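Local coordinates for fiber protein (Duck adenovirus 1, PDB 6ITX) that forms the trimeric capsid fibre whose C-terminal head probably attaches the virus to a host-cell receptor, at residues Q140-S154 with N277-T291. Residues are numbered along the deposited sequence; the frame is centred on the assembly and turned at random.
Sequences QIKATAGYWFTGGNS and NFFASNTPPNTFFLT
Asn277 OD1 takes two backbone N-H groups from opposite faces of its amide: Ser154 N across the contact, at 3.1 Å, and Phe279 N, which closes an Asx turn. Its other branch, ND2, lies in plane with Gly152 O and donates to it at 3.0 Å, which fixes the rotation of the amide. With CG anti to the backbone N (chi1 -179°), the group joins two loops of the fibre head's beta-sandwich. Beside it, Phe279 is clamped between Ser154 CB, 3.8 Å from the ring centroid, and the obliquely turned Phe149 ring on the opposite face. The Trp148 indole lies nearly parallel to Phe279 but slid aside, while Phe278 and, in an offset edge-to-face contact, Phe289 turn their edges toward the same face of the indole, completing an aromatic cluster that Phe161 extends. Ala145 CB makes a CH-pi contact over one face of Phe278. Beyond the loops, strands 140-144 and 288-290 pair antiparallel, with Ala143 and Phe289 a hydrogen-bonded pair and Ala143 CB over the Phe289 ring. At the far end, Thr291 OG1 accepts from Ile141 N in a nearly straight bond (168°), and extended Gln140 donates from NE2 to Thr291 O, 3.1 Å away, and to Ser202 O of the second subunit.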
loop_
_atom_site.group_PDB
_atom_site.type_symbol
_atom_site.label_atom_id
_atom_site.label_comp_id
_atom_site.label_asym_id
_atom_site.label_seq_id
_atom_site.Cartn_x
_atom_site.Cartn_y
_atom_site.Cartn_z
ATOM N N GLN A 140 -4.023 7.292 12.380
ATOM C CA GLN A 140 -3.375 6.835 13.604
ATOM C C GLN A 140 -4.394 6.932 14.723
ATOM O O GLN A 140 -4.971 8.004 14.935
ATOM C CB GLN A 140 -2.135 7.676 13.930
ATOM C CG GLN A 140 -1.426 7.249 15.195
ATOM C CD GLN A 140 -0.053 7.885 15.366
ATOM O OE1 GLN A 140 0.150 9.059 15.081
ATOM N NE2 GLN A 140 0.890 7.102 15.843
ATOM N N ILE A 141 -4.621 5.814 15.426
ATOM C CA ILE A 141 -5.653 5.708 16.454
ATOM C C ILE A 141 -5.011 5.292 17.767
ATOM O O ILE A 141 -4.162 4.393 17.789
ATOM C CB ILE A 141 -6.749 4.699 16.051
ATOM C CG1 ILE A 141 -7.411 5.148 14.752
ATOM C CG2 ILE A 141 -7.804 4.528 17.183
ATOM C CD1 ILE A 141 -8.127 6.461 14.924
ATOM N N LYS A 142 -5.418 5.940 18.865
ATOM C CA LYS A 142 -4.994 5.560 20.208
ATOM C C LYS A 142 -6.221 5.306 21.067
ATOM O O LYS A 142 -7.160 6.106 21.050
ATOM C CB LYS A 142 -4.140 6.644 20.851
ATOM C CG LYS A 142 -3.590 6.234 22.191
ATOM C CD LYS A 142 -2.564 7.237 22.656
ATOM C CE LYS A 142 -2.310 7.133 24.148
ATOM N NZ LYS A 142 -1.321 8.204 24.522
ATOM N N ALA A 143 -6.207 4.216 21.831
ATOM C CA ALA A 143 -7.370 3.866 22.631
ATOM C C ALA A 143 -6.970 3.376 24.023
ATOM O O ALA A 143 -5.854 2.897 24.252
ATOM C CB ALA A 143 -8.210 2.802 21.925
ATOM N N THR A 144 -7.909 3.503 24.965
ATOM C CA THR A 144 -7.753 2.964 26.309
ATOM C C THR A 144 -8.933 2.067 26.649
ATOM O O THR A 144 -10.057 2.281 26.186
ATOM C CB THR A 144 -7.639 4.072 27.375
ATOM O OG1 THR A 144 -8.839 4.854 27.394
ATOM C CG2 THR A 144 -6.449 4.973 27.109
ATOM N N ALA A 145 -8.674 1.062 27.480
ATOM C CA ALA A 145 -9.763 0.188 27.911
ATOM C C ALA A 145 -10.800 0.961 28.713
ATOM O O ALA A 145 -12.003 0.650 28.645
ATOM C CB ALA A 145 -9.214 -0.981 28.726
ATOM N N GLY A 146 -10.355 1.983 29.452
ATOM C CA GLY A 146 -11.282 2.762 30.259
ATOM C C GLY A 146 -12.362 3.399 29.416
ATOM O O GLY A 146 -13.531 3.434 29.806
ATOM N N TYR A 147 -11.988 3.874 28.228
ATOM C CA TYR A 147 -12.932 4.451 27.294
ATOM C C TYR A 147 -13.416 3.445 26.263
ATOM O O TYR A 147 -13.977 3.839 25.230
ATOM C CB TYR A 147 -12.299 5.657 26.623
ATOM C CG TYR A 147 -12.200 6.812 27.561
ATOM C CD1 TYR A 147 -13.337 7.538 27.925
ATOM C CD2 TYR A 147 -10.980 7.175 28.112
ATOM C CE1 TYR A 147 -13.250 8.604 28.791
ATOM C CE2 TYR A 147 -10.882 8.235 28.981
ATOM C CZ TYR A 147 -12.017 8.948 29.320
ATOM O OH TYR A 147 -11.900 10.006 30.188
ATOM N N TRP A 148 -13.202 2.166 26.512
ATOM C CA TRP A 148 -13.741 1.111 25.678
ATOM C C TRP A 148 -14.898 0.470 26.416
ATOM O O TRP A 148 -15.035 0.610 27.630
ATOM C CB TRP A 148 -12.674 0.062 25.359
ATOM C CG TRP A 148 -12.848 -0.590 24.045
ATOM C CD1 TRP A 148 -13.509 -1.760 23.783
ATOM C CD2 TRP A 148 -12.342 -0.122 22.790
ATOM N NE1 TRP A 148 -13.453 -2.035 22.443
ATOM C CE2 TRP A 148 -12.746 -1.045 21.809
ATOM C CE3 TRP A 148 -11.580 0.990 22.402
ATOM C CZ2 TRP A 148 -12.418 -0.896 20.469
ATOM C CZ3 TRP A 148 -11.261 1.138 21.064
ATOM C CH2 TRP A 148 -11.682 0.196 20.118
ATOM N N PHE A 149 -15.740 -0.240 25.677
ATOM C CA PHE A 149 -16.859 -0.876 26.335
ATOM C C PHE A 149 -16.321 -1.933 27.281
ATOM O O PHE A 149 -15.110 -2.164 27.360
ATOM C CB PHE A 149 -17.834 -1.451 25.302
ATOM C CG PHE A 149 -17.228 -2.474 24.375
ATOM C CD1 PHE A 149 -16.967 -3.777 24.813
ATOM C CD2 PHE A 149 -16.951 -2.144 23.054
ATOM C CE1 PHE A 149 -16.427 -4.716 23.963
ATOM C CE2 PHE A 149 -16.411 -3.087 22.190
ATOM C CZ PHE A 149 -16.137 -4.371 22.646
ATOM N N THR A 150 -17.229 -2.586 28.009
ATOM C CA THR A 150 -16.858 -3.613 28.978
ATOM C C THR A 150 -17.701 -4.855 28.748
ATOM O O THR A 150 -18.897 -4.750 28.487
ATOM C CB THR A 150 -17.035 -3.106 30.425
ATOM O OG1 THR A 150 -16.358 -1.848 30.583
ATOM C CG2 THR A 150 -16.460 -4.112 31.439
ATOM N N GLY A 151 -17.068 -6.016 28.826
ATOM C CA GLY A 151 -17.638 -7.337 28.631
ATOM C C GLY A 151 -17.170 -7.978 27.325
ATOM O O GLY A 151 -16.863 -7.296 26.335
ATOM N N GLY A 152 -17.163 -9.315 27.307
ATOM C CA GLY A 152 -16.593 -10.044 26.193
ATOM C C GLY A 152 -15.095 -10.201 26.355
ATOM O O GLY A 152 -14.496 -9.803 27.364
ATOM N N ASN A 153 -14.469 -10.799 25.341
ATOM C CA ASN A 153 -13.038 -11.096 25.394
ATOM C C ASN A 153 -12.388 -10.619 24.106
ATOM O O ASN A 153 -12.732 -11.101 23.026
ATOM C CB ASN A 153 -12.800 -12.594 25.606
ATOM C CG ASN A 153 -11.343 -12.944 25.734
ATOM O OD1 ASN A 153 -10.499 -12.473 24.977
ATOM N ND2 ASN A 153 -11.025 -13.726 26.762
ATOM N N SER A 154 -11.450 -9.672 24.225
ATOM C CA SER A 154 -10.780 -9.141 23.039
ATOM C C SER A 154 -9.956 -10.212 22.343
ATOM O O SER A 154 -9.924 -10.280 21.101
ATOM C CB SER A 154 -9.877 -7.966 23.413
ATOM O OG SER A 154 -8.887 -8.404 24.318
ATOM N N ASN A 277 -7.247 -9.125 28.395
ATOM C CA ASN A 277 -8.596 -8.896 27.871
ATOM C C ASN A 277 -8.906 -7.411 27.964
ATOM O O ASN A 277 -9.349 -6.921 29.006
ATOM C CB ASN A 277 -9.609 -9.726 28.651
ATOM C CG ASN A 277 -11.028 -9.555 28.155
ATOM O OD1 ASN A 277 -11.280 -8.871 27.167
ATOM N ND2 ASN A 277 -11.972 -10.174 28.855
ATOM N N PHE A 278 -8.666 -6.687 26.865
ATOM C CA PHE A 278 -9.011 -5.270 26.794
ATOM C C PHE A 278 -10.437 -4.978 27.268
ATOM O O PHE A 278 -10.712 -3.887 27.769
ATOM C CB PHE A 278 -8.838 -4.771 25.353
ATOM C CG PHE A 278 -8.454 -3.303 25.235
ATOM C CD1 PHE A 278 -7.250 -2.835 25.758
ATOM C CD2 PHE A 278 -9.276 -2.411 24.556
ATOM C CE1 PHE A 278 -6.880 -1.512 25.616
ATOM C CE2 PHE A 278 -8.928 -1.095 24.413
ATOM C CZ PHE A 278 -7.718 -0.632 24.941
ATOM N N PHE A 279 -11.363 -5.911 27.098
ATOM C CA PHE A 279 -12.752 -5.605 27.415
ATOM C C PHE A 279 -13.118 -5.968 28.849
ATOM O O PHE A 279 -14.247 -5.690 29.274
ATOM C CB PHE A 279 -13.704 -6.327 26.446
ATOM C CG PHE A 279 -13.363 -6.144 24.989
ATOM C CD1 PHE A 279 -12.726 -4.980 24.540
ATOM C CD2 PHE A 279 -13.701 -7.133 24.061
ATOM C CE1 PHE A 279 -12.404 -4.819 23.194
ATOM C CE2 PHE A 279 -13.404 -6.977 22.711
ATOM C CZ PHE A 279 -12.747 -5.819 22.274
ATOM N N ALA A 280 -12.201 -6.575 29.599
ATOM C CA ALA A 280 -12.531 -7.059 30.929
ATOM C C ALA A 280 -12.637 -5.896 31.911
ATOM O O ALA A 280 -12.084 -4.811 31.701
ATOM C CB ALA A 280 -11.492 -8.071 31.409
ATOM N N SER A 281 -13.375 -6.139 33.000
ATOM C CA SER A 281 -13.579 -5.142 34.039
ATOM C C SER A 281 -12.436 -5.111 35.044
ATOM O O SER A 281 -12.327 -4.150 35.819
ATOM C CB SER A 281 -14.893 -5.409 34.774
ATOM O OG SER A 281 -14.864 -6.683 35.405
ATOM N N ASN A 282 -11.598 -6.144 35.058
ATOM C CA ASN A 282 -10.408 -6.173 35.886
ATOM C C ASN A 282 -9.178 -5.712 35.116
ATOM O O ASN A 282 -8.047 -6.006 35.526
ATOM C CB ASN A 282 -10.198 -7.576 36.466
ATOM C CG ASN A 282 -9.627 -8.548 35.457
ATOM O OD1 ASN A 282 -10.068 -8.603 34.312
ATOM N ND2 ASN A 282 -8.622 -9.318 35.877
ATOM N N THR A 283 -9.385 -5.002 33.996
ATOM C CA THR A 283 -8.307 -4.382 33.227
ATOM C C THR A 283 -8.217 -2.913 33.592
ATOM O O THR A 283 -9.208 -2.195 33.424
ATOM C CB THR A 283 -8.559 -4.523 31.732
ATOM O OG1 THR A 283 -8.505 -5.911 31.371
ATOM C CG2 THR A 283 -7.529 -3.715 30.932
ATOM N N PRO A 284 -7.085 -2.414 34.079
ATOM C CA PRO A 284 -7.034 -1.014 34.499
ATOM C C PRO A 284 -7.309 -0.087 33.332
ATOM O O PRO A 284 -7.004 -0.413 32.169
ATOM C CB PRO A 284 -5.601 -0.855 35.035
ATOM C CG PRO A 284 -4.924 -2.152 34.811
ATOM C CD PRO A 284 -5.934 -3.190 34.569
ATOM N N PRO A 285 -7.896 1.082 33.590
ATOM C CA PRO A 285 -8.363 1.916 32.474
ATOM C C PRO A 285 -7.249 2.483 31.637
ATOM O O PRO A 285 -7.477 2.759 30.459
ATOM C CB PRO A 285 -9.156 3.021 33.168
ATOM C CG PRO A 285 -8.519 3.126 34.513
ATOM C CD PRO A 285 -8.136 1.722 34.890
ATOM N N ASN A 286 -6.057 2.660 32.195
ATOM C CA ASN A 286 -4.920 3.245 31.492
ATOM C C ASN A 286 -4.241 2.268 30.527
ATOM O O ASN A 286 -3.293 2.661 29.827
ATOM C CB ASN A 286 -3.894 3.757 32.512
ATOM C CG ASN A 286 -3.393 2.640 33.465
ATOM O OD1 ASN A 286 -4.191 1.962 34.155
ATOM N ND2 ASN A 286 -2.074 2.447 33.497
ATOM N N THR A 287 -4.667 1.006 30.508
ATOM C CA THR A 287 -4.250 0.105 29.447
ATOM C C THR A 287 -4.636 0.701 28.098
ATOM O O THR A 287 -5.751 1.215 27.924
ATOM C CB THR A 287 -4.900 -1.257 29.621
ATOM O OG1 THR A 287 -4.582 -1.763 30.918
ATOM C CG2 THR A 287 -4.391 -2.210 28.576
ATOM N N PHE A 288 -3.702 0.632 27.143
ATOM C CA PHE A 288 -3.842 1.348 25.887
ATOM C C PHE A 288 -3.284 0.538 24.725
ATOM O O PHE A 288 -2.433 -0.348 24.894
ATOM C CB PHE A 288 -3.113 2.674 25.928
ATOM C CG PHE A 288 -1.619 2.538 25.742
ATOM C CD1 PHE A 288 -0.827 2.018 26.751
ATOM C CD2 PHE A 288 -1.012 2.924 24.559
ATOM C CE1 PHE A 288 0.541 1.896 26.594
ATOM C CE2 PHE A 288 0.366 2.793 24.399
ATOM C CZ PHE A 288 1.136 2.285 25.420
ATOM N N PHE A 289 -3.778 0.865 23.531
ATOM C CA PHE A 289 -3.130 0.497 22.287
ATOM C C PHE A 289 -3.001 1.752 21.432
ATOM O O PHE A 289 -3.722 2.746 21.621
ATOM C CB PHE A 289 -3.862 -0.656 21.550
ATOM C CG PHE A 289 -5.200 -0.285 20.897
ATOM C CD1 PHE A 289 -5.256 0.469 19.720
ATOM C CD2 PHE A 289 -6.388 -0.778 21.409
ATOM C CE1 PHE A 289 -6.480 0.762 19.114
ATOM C CE2 PHE A 289 -7.609 -0.493 20.808
ATOM C CZ PHE A 289 -7.662 0.273 19.663
ATOM N N LEU A 290 -2.029 1.708 20.519
ATOM C CA LEU A 290 -1.681 2.868 19.701
ATOM C C LEU A 290 -1.137 2.349 18.377
ATOM O O LEU A 290 -0.053 1.753 18.327
ATOM C CB LEU A 290 -0.667 3.761 20.419
ATOM C CG LEU A 290 0.066 4.822 19.589
ATOM C CD1 LEU A 290 -0.838 6.001 19.299
ATOM C CD2 LEU A 290 1.325 5.271 20.283
ATOM N N THR A 291 -1.911 2.532 17.318
ATOM C CA THR A 291 -1.446 2.164 15.992
ATOM C C THR A 291 -0.349 3.135 15.541
ATOM O O THR A 291 -0.335 4.306 15.948
ATOM C CB THR A 291 -2.605 2.193 14.986
ATOM O OG1 THR A 291 -2.791 3.534 14.482
ATOM C CG2 THR A 291 -3.899 1.717 15.644
#